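PDB 5UKV: ATP-binding protein from Mycobacterium tuberculosis, which probably acts as a two-component sensor kinase, moving phosphate from ATP to a histidine, and is represented here by its dimerization and phosphoacceptor (DHp) domain. Local coordinates for residues A[11-14]-A[15-18]; A[17-20]-A[21-25]; A[58-61]-A[62-66]. The protein carries 1 engineered substitution. All coordinates share one frame; numbering follows the deposited sequence.

Contact 1 of 3, residues A[11-14]-A[15-18]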
loop_
_atom_site.group_PDB
_atom_site.type_symbol
_atom_site.label_atom_id
_atom_site.label_comp_id
_atom_site.label_asym_id
_atom_site.label_seq_id
_atom_site.Cartn_x
_atom_site.Cartn_y
_atom_site.Cartn_z
ATOM N N GLU A 11 15.842 -11.660 -10.895
ATOM C CA GLU A 11 15.417 -10.277 -10.977
ATOM C C GLU A 11 14.006 -10.064 -11.631
ATOM O O GLU A 11 13.203 -9.333 -11.088
ATOM C CB GLU A 11 16.459 -9.452 -11.674
ATOM C CG GLU A 11 16.009 -8.014 -11.874
ATOM C CD GLU A 11 16.742 -7.236 -12.926
ATOM O OE1 GLU A 11 16.455 -6.023 -12.931
ATOM O OE2 GLU A 11 17.631 -7.802 -13.648
ATOM N N ASP A 12 13.730 -10.697 -12.767
ATOM C CA ASP A 12 12.482 -10.620 -13.361
ATOM C C ASP A 12 11.359 -11.228 -12.505
ATOM O O ASP A 12 10.294 -10.706 -12.492
ATOM C CB ASP A 12 12.465 -11.279 -14.718
ATOM C CG ASP A 12 13.223 -10.450 -15.761
ATOM O OD1 ASP A 12 13.719 -9.306 -15.462
ATOM O OD2 ASP A 12 13.394 -11.009 -16.850
ATOM N N ARG A 13 11.572 -12.320 -11.806
ATOM C CA ARG A 13 10.544 -12.778 -10.844
ATOM C C ARG A 13 10.286 -11.753 -9.753
ATOM O O ARG A 13 9.131 -11.596 -9.348
ATOM C CB ARG A 13 10.970 -14.096 -10.219
ATOM C CG ARG A 13 11.003 -15.281 -11.175
ATOM C CD ARG A 13 11.032 -16.577 -10.399
ATOM N NE ARG A 13 9.769 -16.720 -9.627
ATOM C CZ ARG A 13 8.608 -17.213 -10.107
ATOM N NH1 ARG A 13 8.505 -17.650 -11.412
ATOM N NH2 ARG A 13 7.547 -17.293 -9.295
HETATM N N MSE A 14 11.338 -11.121 -9.194
HETATM C CA MSE A 14 11.166 -10.038 -8.193
HETATM C C MSE A 14 10.314 -8.899 -8.793
HETATM O O MSE A 14 9.363 -8.410 -8.217
HETATM C CB MSE A 14 12.517 -9.510 -7.747
HETATM C CG MSE A 14 12.430 -8.315 -6.866
HETATM SE SE MSE A 14 11.659 -8.817 -5.057
HETATM C CE MSE A 14 13.032 -9.985 -4.322
ATOM N N ARG A 15 10.630 -8.458 -10.036
ATOM C CA ARG A 15 9.793 -7.474 -10.668
ATOM C C ARG A 15 8.322 -7.879 -10.837
ATOM O O ARG A 15 7.456 -7.117 -10.542
ATOM C CB ARG A 15 10.256 -7.129 -12.144
ATOM C CG ARG A 15 11.594 -6.430 -12.203
ATOM C CD ARG A 15 11.894 -6.216 -13.751
ATOM N NE ARG A 15 13.246 -5.722 -13.793
ATOM C CZ ARG A 15 13.578 -4.447 -13.783
ATOM N NH1 ARG A 15 12.670 -3.503 -13.810
ATOM N NH2 ARG A 15 14.844 -4.101 -13.748
ATOM N N GLN A 16 8.076 -9.100 -11.303
ATOM C CA GLN A 16 6.744 -9.685 -11.413
ATOM C C GLN A 16 6.032 -9.722 -10.065
ATOM O O GLN A 16 4.852 -9.344 -10.011
ATOM C CB GLN A 16 6.767 -11.060 -12.060
ATOM C CG GLN A 16 7.080 -11.015 -13.566
ATOM C CD GLN A 16 7.654 -12.305 -14.184
ATOM O OE1 GLN A 16 7.998 -13.269 -13.443
ATOM N NE2 GLN A 16 7.814 -12.317 -15.575
ATOM N N PHE A 17 6.770 -10.085 -9.019
ATOM C CA PHE A 17 6.225 -10.176 -7.648
ATOM C C PHE A 17 5.793 -8.745 -7.206
ATOM O O PHE A 17 4.667 -8.512 -6.706
ATOM C CB PHE A 17 7.238 -10.765 -6.714
ATOM C CG PHE A 17 6.849 -10.696 -5.316
ATOM C CD1 PHE A 17 5.873 -11.581 -4.803
ATOM C CD2 PHE A 17 7.373 -9.733 -4.489
ATOM C CE1 PHE A 17 5.473 -11.477 -3.477
ATOM C CE2 PHE A 17 6.974 -9.642 -3.138
ATOM C CZ PHE A 17 6.001 -10.507 -2.652
ATOM N N ILE A 18 6.702 -7.792 -7.361
ATOM C CA ILE A 18 6.427 -6.419 -7.031
ATOM C C ILE A 18 5.195 -5.847 -7.820
ATOM O O ILE A 18 4.293 -5.205 -7.189
ATOM C CB ILE A 18 7.676 -5.562 -7.107
ATOM C CG1 ILE A 18 8.527 -5.853 -5.959
ATOM C CG2 ILE A 18 7.281 -4.092 -7.084
ATOM C CD1 ILE A 18 9.936 -5.405 -6.049
#
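In Glu11 CG stands anti to the backbone N (chi1 176°) and in Arg15 anti to the carbonyl carbon (chi1 -67°), which, with both chains extended, side by side and pointing the same way, brings the carboxylate and the guanidinium together. The result is an i to i+4 salt bridge on helix 2-40, the first helix of the DHp four-helix bundle. Arg15 NH2 lies 2.6 Å from Glu11 OE1, with an N-H...O angle of 152°. It reaches that oxygen on its anti side and well out of the carboxylate plane, the two flat groups being turned about halfway from coplanar. Arg15 NE also reaches Glu11 OE1, at 3.3 Å, but this bond is weak, so within the turn OE1 takes one strong and one weak donor of Arg15. Asp12 completes the network through a long salt bridge, its OD1 standing 4.0 Å from Arg15 NE with its carboxylate steeply inclined to the guanidinium. Ser10 OG of the second subunit is a further donor to Glu11 OE1, and Arg15 NH1 is bonded to the carbonyls of Ala72 and Leu74 of that subunit, which places the network at the dimer interface.

The apolar flank uses two spacings. At i to i+4, Met14, a selenomethionine bent at chi2 and chi3, brings CG and SE both within 3.9 Å of Ile18 CD1, the two side chains crossing at a slant. Met14 of the second subunit packs on Ile18 and Arg15. At i to i+3, Met14 SE stands 4.4 Å from Phe17 CD2, obliquely to the ring.

Contact 2 of 3, residues A[17-20]-A[21-25]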
loop_
_atom_site.group_PDB
_atom_site.type_symbol
_atom_site.label_atom_id
_atom_site.label_comp_id
_atom_site.label_asym_id
_atom_site.label_seq_id
_atom_site.Cartn_x
_atom_site.Cartn_y
_atom_site.Cartn_z
ATOM N N PHE A 17 6.770 -10.085 -9.019
ATOM C CA PHE A 17 6.225 -10.176 -7.648
ATOM C C PHE A 17 5.793 -8.745 -7.206
ATOM O O PHE A 17 4.667 -8.512 -6.706
ATOM C CB PHE A 17 7.238 -10.765 -6.714
ATOM C CG PHE A 17 6.849 -10.696 -5.316
ATOM C CD1 PHE A 17 5.873 -11.581 -4.803
ATOM C CD2 PHE A 17 7.373 -9.733 -4.489
ATOM C CE1 PHE A 17 5.473 -11.477 -3.477
ATOM C CE2 PHE A 17 6.974 -9.642 -3.138
ATOM C CZ PHE A 17 6.001 -10.507 -2.652
ATOM N N ILE A 18 6.702 -7.792 -7.361
ATOM C CA ILE A 18 6.427 -6.419 -7.031
ATOM C C ILE A 18 5.195 -5.847 -7.820
ATOM O O ILE A 18 4.293 -5.205 -7.189
ATOM C CB ILE A 18 7.676 -5.562 -7.107
ATOM C CG1 ILE A 18 8.527 -5.853 -5.959
ATOM C CG2 ILE A 18 7.281 -4.092 -7.084
ATOM C CD1 ILE A 18 9.936 -5.405 -6.049
ATOM N N THR A 19 5.066 -6.130 -9.113
ATOM C CA THR A 19 3.890 -5.742 -9.814
ATOM C C THR A 19 2.575 -6.362 -9.257
ATOM O O THR A 19 1.615 -5.664 -9.059
ATOM C CB THR A 19 4.128 -6.051 -11.295
ATOM O OG1 THR A 19 5.360 -5.377 -11.691
ATOM C CG2 THR A 19 2.995 -5.688 -12.125
ATOM N N ASP A 20 2.575 -7.683 -9.042
ATOM C CA ASP A 20 1.404 -8.350 -8.450
ATOM C C ASP A 20 1.056 -7.843 -7.136
ATOM O O ASP A 20 -0.072 -7.450 -6.866
ATOM C CB ASP A 20 1.488 -9.876 -8.416
ATOM C CG ASP A 20 1.611 -10.482 -9.831
ATOM O OD1 ASP A 20 1.278 -9.802 -10.866
ATOM O OD2 ASP A 20 2.115 -11.658 -9.971
ATOM N N ALA A 21 2.011 -7.760 -6.277
ATOM C CA ALA A 21 1.734 -7.261 -4.937
ATOM C C ALA A 21 1.206 -5.840 -4.882
ATOM O O ALA A 21 0.249 -5.586 -4.102
ATOM C CB ALA A 21 2.948 -7.437 -4.133
ATOM N N SER A 22 1.702 -4.965 -5.744
ATOM C CA SER A 22 1.250 -3.670 -5.784
ATOM C C SER A 22 -0.130 -3.428 -6.340
ATOM O O SER A 22 -0.858 -2.636 -5.741
ATOM C CB SER A 22 2.202 -2.806 -6.534
ATOM O OG SER A 22 3.507 -2.967 -5.980
ATOM N N HIS A 23 -0.503 -4.191 -7.360
ATOM C CA HIS A 23 -1.867 -4.235 -7.842
ATOM C C HIS A 23 -2.825 -4.769 -6.824
ATOM O O HIS A 23 -3.927 -4.231 -6.704
ATOM C CB HIS A 23 -1.973 -5.031 -9.162
ATOM C CG HIS A 23 -1.489 -4.271 -10.375
ATOM N ND1 HIS A 23 -2.050 -3.097 -10.797
ATOM C CD2 HIS A 23 -0.560 -4.592 -11.306
ATOM C CE1 HIS A 23 -1.466 -2.716 -11.918
ATOM N NE2 HIS A 23 -0.559 -3.607 -12.246
ATOM N N GLU A 24 -2.401 -5.716 -5.996
ATOM C CA GLU A 24 -3.271 -6.208 -4.960
ATOM C C GLU A 24 -3.571 -5.173 -3.862
ATOM O O GLU A 24 -4.697 -5.090 -3.310
ATOM C CB GLU A 24 -2.598 -7.453 -4.296
ATOM C CG GLU A 24 -2.694 -8.793 -5.087
ATOM C CD GLU A 24 -1.790 -9.882 -4.535
ATOM O OE1 GLU A 24 -1.150 -9.675 -3.446
ATOM O OE2 GLU A 24 -1.580 -10.899 -5.274
ATOM N N LEU A 25 -2.585 -4.323 -3.587
ATOM C CA LEU A 25 -2.791 -3.179 -2.678
ATOM C C LEU A 25 -3.644 -2.123 -3.267
ATOM O O LEU A 25 -4.391 -1.459 -2.579
ATOM C CB LEU A 25 -1.415 -2.566 -2.261
ATOM C CG LEU A 25 -0.521 -3.455 -1.443
ATOM C CD1 LEU A 25 0.890 -2.854 -1.432
ATOM C CD2 LEU A 25 -1.173 -3.602 -0.034
#
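Ser22 doubles the helical bond to Ile18 and makes the tight part of this turn. With OG anti to its own carbonyl carbon (chi1 -53°), the hydroxyl bends back and donates to Ile18 O, OG lying 2.7 Å from that oxygen. Ser22 N donates to the same Ile18 O from 3.0 Å, and the two donors arrive from opposite faces of the carbonyl plane. Ala21 is close as well, its CB 3.3 Å from Phe17 O. These residues are buried: Ala21 packs on Leu68 of helix 47-71, and Ser22 on Leu68 of the second subunit.

The rest is looser. Thr19 and His23 lie alongside one another, Thr19 CG2 3.8 Å from His23 CD2, partly covered by Ala72 and Leu69 of the second subunit. Thr19 OG1 turns back to Arg15 O and also hydrogen-bonds a bound 2-(2-methoxyethoxy)ethanol, probably from the crystallisation liquor. Asp20 and Glu24 face solvent and their carboxylates do not meet; Glu24 CG merely runs 3.4 Å past Asp20 O. A helix with a buried small-residue face and an exposed histidine followed by Glu24 and Leu25 is consistent with the H-box of HisKA-type DHp domains, in which such a histidine is the phosphoacceptor.

Contact 3 of 3, residues A[58-61]-A[62-66]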
loop_
_atom_site.group_PDB
_atom_site.type_symbol
_atom_site.label_atom_id
_atom_site.label_comp_id
_atom_site.label_asym_id
_atom_site.label_seq_id
_atom_site.Cartn_x
_atom_site.Cartn_y
_atom_site.Cartn_z
ATOM N N ALA A 58 -8.880 -1.206 5.062
ATOM C CA ALA A 58 -7.627 -0.817 5.623
ATOM C C ALA A 58 -7.042 -2.050 6.327
ATOM O O ALA A 58 -5.827 -2.258 6.308
ATOM C CB ALA A 58 -7.742 0.369 6.564
ATOM N N SER A 59 -7.890 -2.787 7.029
ATOM C CA SER A 59 -7.441 -3.991 7.705
ATOM C C SER A 59 -6.993 -5.035 6.689
ATOM O O SER A 59 -5.975 -5.631 6.858
ATOM C CB SER A 59 -8.441 -4.528 8.723
ATOM O OG SER A 59 -9.524 -5.047 8.085
ATOM N N ARG A 60 -7.741 -5.202 5.614
ATOM C CA ARG A 60 -7.315 -6.074 4.548
ATOM C C ARG A 60 -5.909 -5.642 4.036
ATOM O O ARG A 60 -5.080 -6.482 3.764
ATOM C CB ARG A 60 -8.317 -6.077 3.334
ATOM C CG ARG A 60 -8.006 -6.971 2.137
ATOM C CD ARG A 60 -8.877 -6.676 0.875
ATOM N NE ARG A 60 -10.309 -6.657 1.225
ATOM C CZ ARG A 60 -11.016 -7.731 1.523
ATOM N NH1 ARG A 60 -10.461 -8.914 1.477
ATOM N NH2 ARG A 60 -12.308 -7.641 1.818
HETATM N N MSE A 61 -5.677 -4.374 3.756
HETATM C CA MSE A 61 -4.370 -3.994 3.319
HETATM C C MSE A 61 -3.331 -4.162 4.348
HETATM O O MSE A 61 -2.157 -4.403 4.068
HETATM C CB MSE A 61 -4.305 -2.432 3.041
HETATM C CG MSE A 61 -4.884 -2.121 1.742
HETATM SE SE MSE A 61 -4.863 -0.113 1.447
HETATM C CE MSE A 61 -3.033 -0.080 0.936
ATOM N N GLY A 62 -3.750 -4.065 5.610
ATOM C CA GLY A 62 -2.813 -4.273 6.647
ATOM C C GLY A 62 -2.211 -5.644 6.651
ATOM O O GLY A 62 -1.003 -5.856 6.891
ATOM N N LEU A 63 -3.055 -6.608 6.427
ATOM C CA LEU A 63 -2.601 -7.939 6.290
ATOM C C LEU A 63 -1.780 -8.177 5.086
ATOM O O LEU A 63 -0.834 -8.925 5.150
ATOM C CB LEU A 63 -3.794 -8.846 6.246
ATOM C CG LEU A 63 -4.723 -8.810 7.476
ATOM C CD1 LEU A 63 -5.923 -9.670 7.096
ATOM C CD2 LEU A 63 -3.976 -9.367 8.643
ATOM N N LEU A 64 -2.130 -7.597 3.944
ATOM C CA LEU A 64 -1.315 -7.749 2.744
ATOM C C LEU A 64 0.077 -7.174 3.071
ATOM O O LEU A 64 1.147 -7.652 2.618
ATOM C CB LEU A 64 -1.957 -6.988 1.537
ATOM C CG LEU A 64 -3.251 -7.693 1.050
ATOM C CD1 LEU A 64 -4.189 -6.789 0.225
ATOM C CD2 LEU A 64 -2.995 -9.072 0.366
ATOM N N VAL A 65 0.106 -5.994 3.678
ATOM C CA VAL A 65 1.377 -5.352 3.891
ATOM C C VAL A 65 2.225 -6.160 4.842
ATOM O O VAL A 65 3.486 -6.255 4.710
ATOM C CB VAL A 65 1.136 -3.908 4.439
ATOM C CG1 VAL A 65 2.420 -3.317 5.037
ATOM C CG2 VAL A 65 0.692 -3.035 3.328
ATOM N N ASP A 66 1.614 -6.679 5.907
ATOM C CA ASP A 66 2.431 -7.532 6.831
ATOM C C ASP A 66 3.028 -8.752 6.133
ATOM O O ASP A 66 4.225 -9.096 6.345
ATOM C CB ASP A 66 1.659 -7.959 8.085
ATOM C CG ASP A 66 1.401 -6.793 9.062
ATOM O OD1 ASP A 66 2.172 -5.762 9.101
ATOM O OD2 ASP A 66 0.358 -6.925 9.802
#
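Gly62 N to Ala58 O is the first of four consecutive i to i+4 backbone bonds joining residues 58-61 to 62-66 on helix 47-71. Its N...O distance is short, 2.8 Å, yet the N-H...O angle of 139° shows it to be bent. Those that follow are straighter: Leu63 N to Ser59 O is 3.1 Å, and Val65 N to Met61 O, at 2.8 Å, has an angle of 161°.

Side-chain contact between the segments is thin. Val65 CG2 presses on Met61 O at 3.2 Å, because it is the branch anti to the carbonyl carbon, beside Val65 N. Leu64 lays CG over Arg60 O at 3.5 Å, and its CD1 comes within 4.3 Å of Arg60 CG. Leu63 CG sits likewise over Ser59 O on the exposed face. Met61, a selenomethionine, packs on Pro28 and Leu29 of helix 2-40 and on Leu29 of the second subunit.

Ser59 OG hydrogen-bonds Ser56 O and Arg60 NE forms a salt bridge with Glu57, both one turn back; Asp66 OD1 forms a salt bridge with Arg26 of the second subunit. The chemistry implies that backbone bonds define this turn, while Met61, Leu64 and Val65 serve the packing against helix 2-40.

Contacts 1 and 2 are successive turns of helix 2-40, sharing Phe17 and Ile18, with centres 10 Å apart; contact 3 belongs to helix 47-71. Each is partly buried and touches the second subunit. Contact 1, about 16 Å from the chain centre, is distinguished by charge; contact 2, at about 7 Å, by a serine hydroxyl on a backbone carbonyl; contact 3, at about 8 Å, relies on backbone bonds and aliphatic carbons. Contacts 2 and 3 meet directly between the helices, Leu25 CD2 lying 3.8 Å from Leu64 CB and 3.9 Å from Val65 CG2, whereas contacts 1 and 3 stay about 8 Å apart at their nearest atoms.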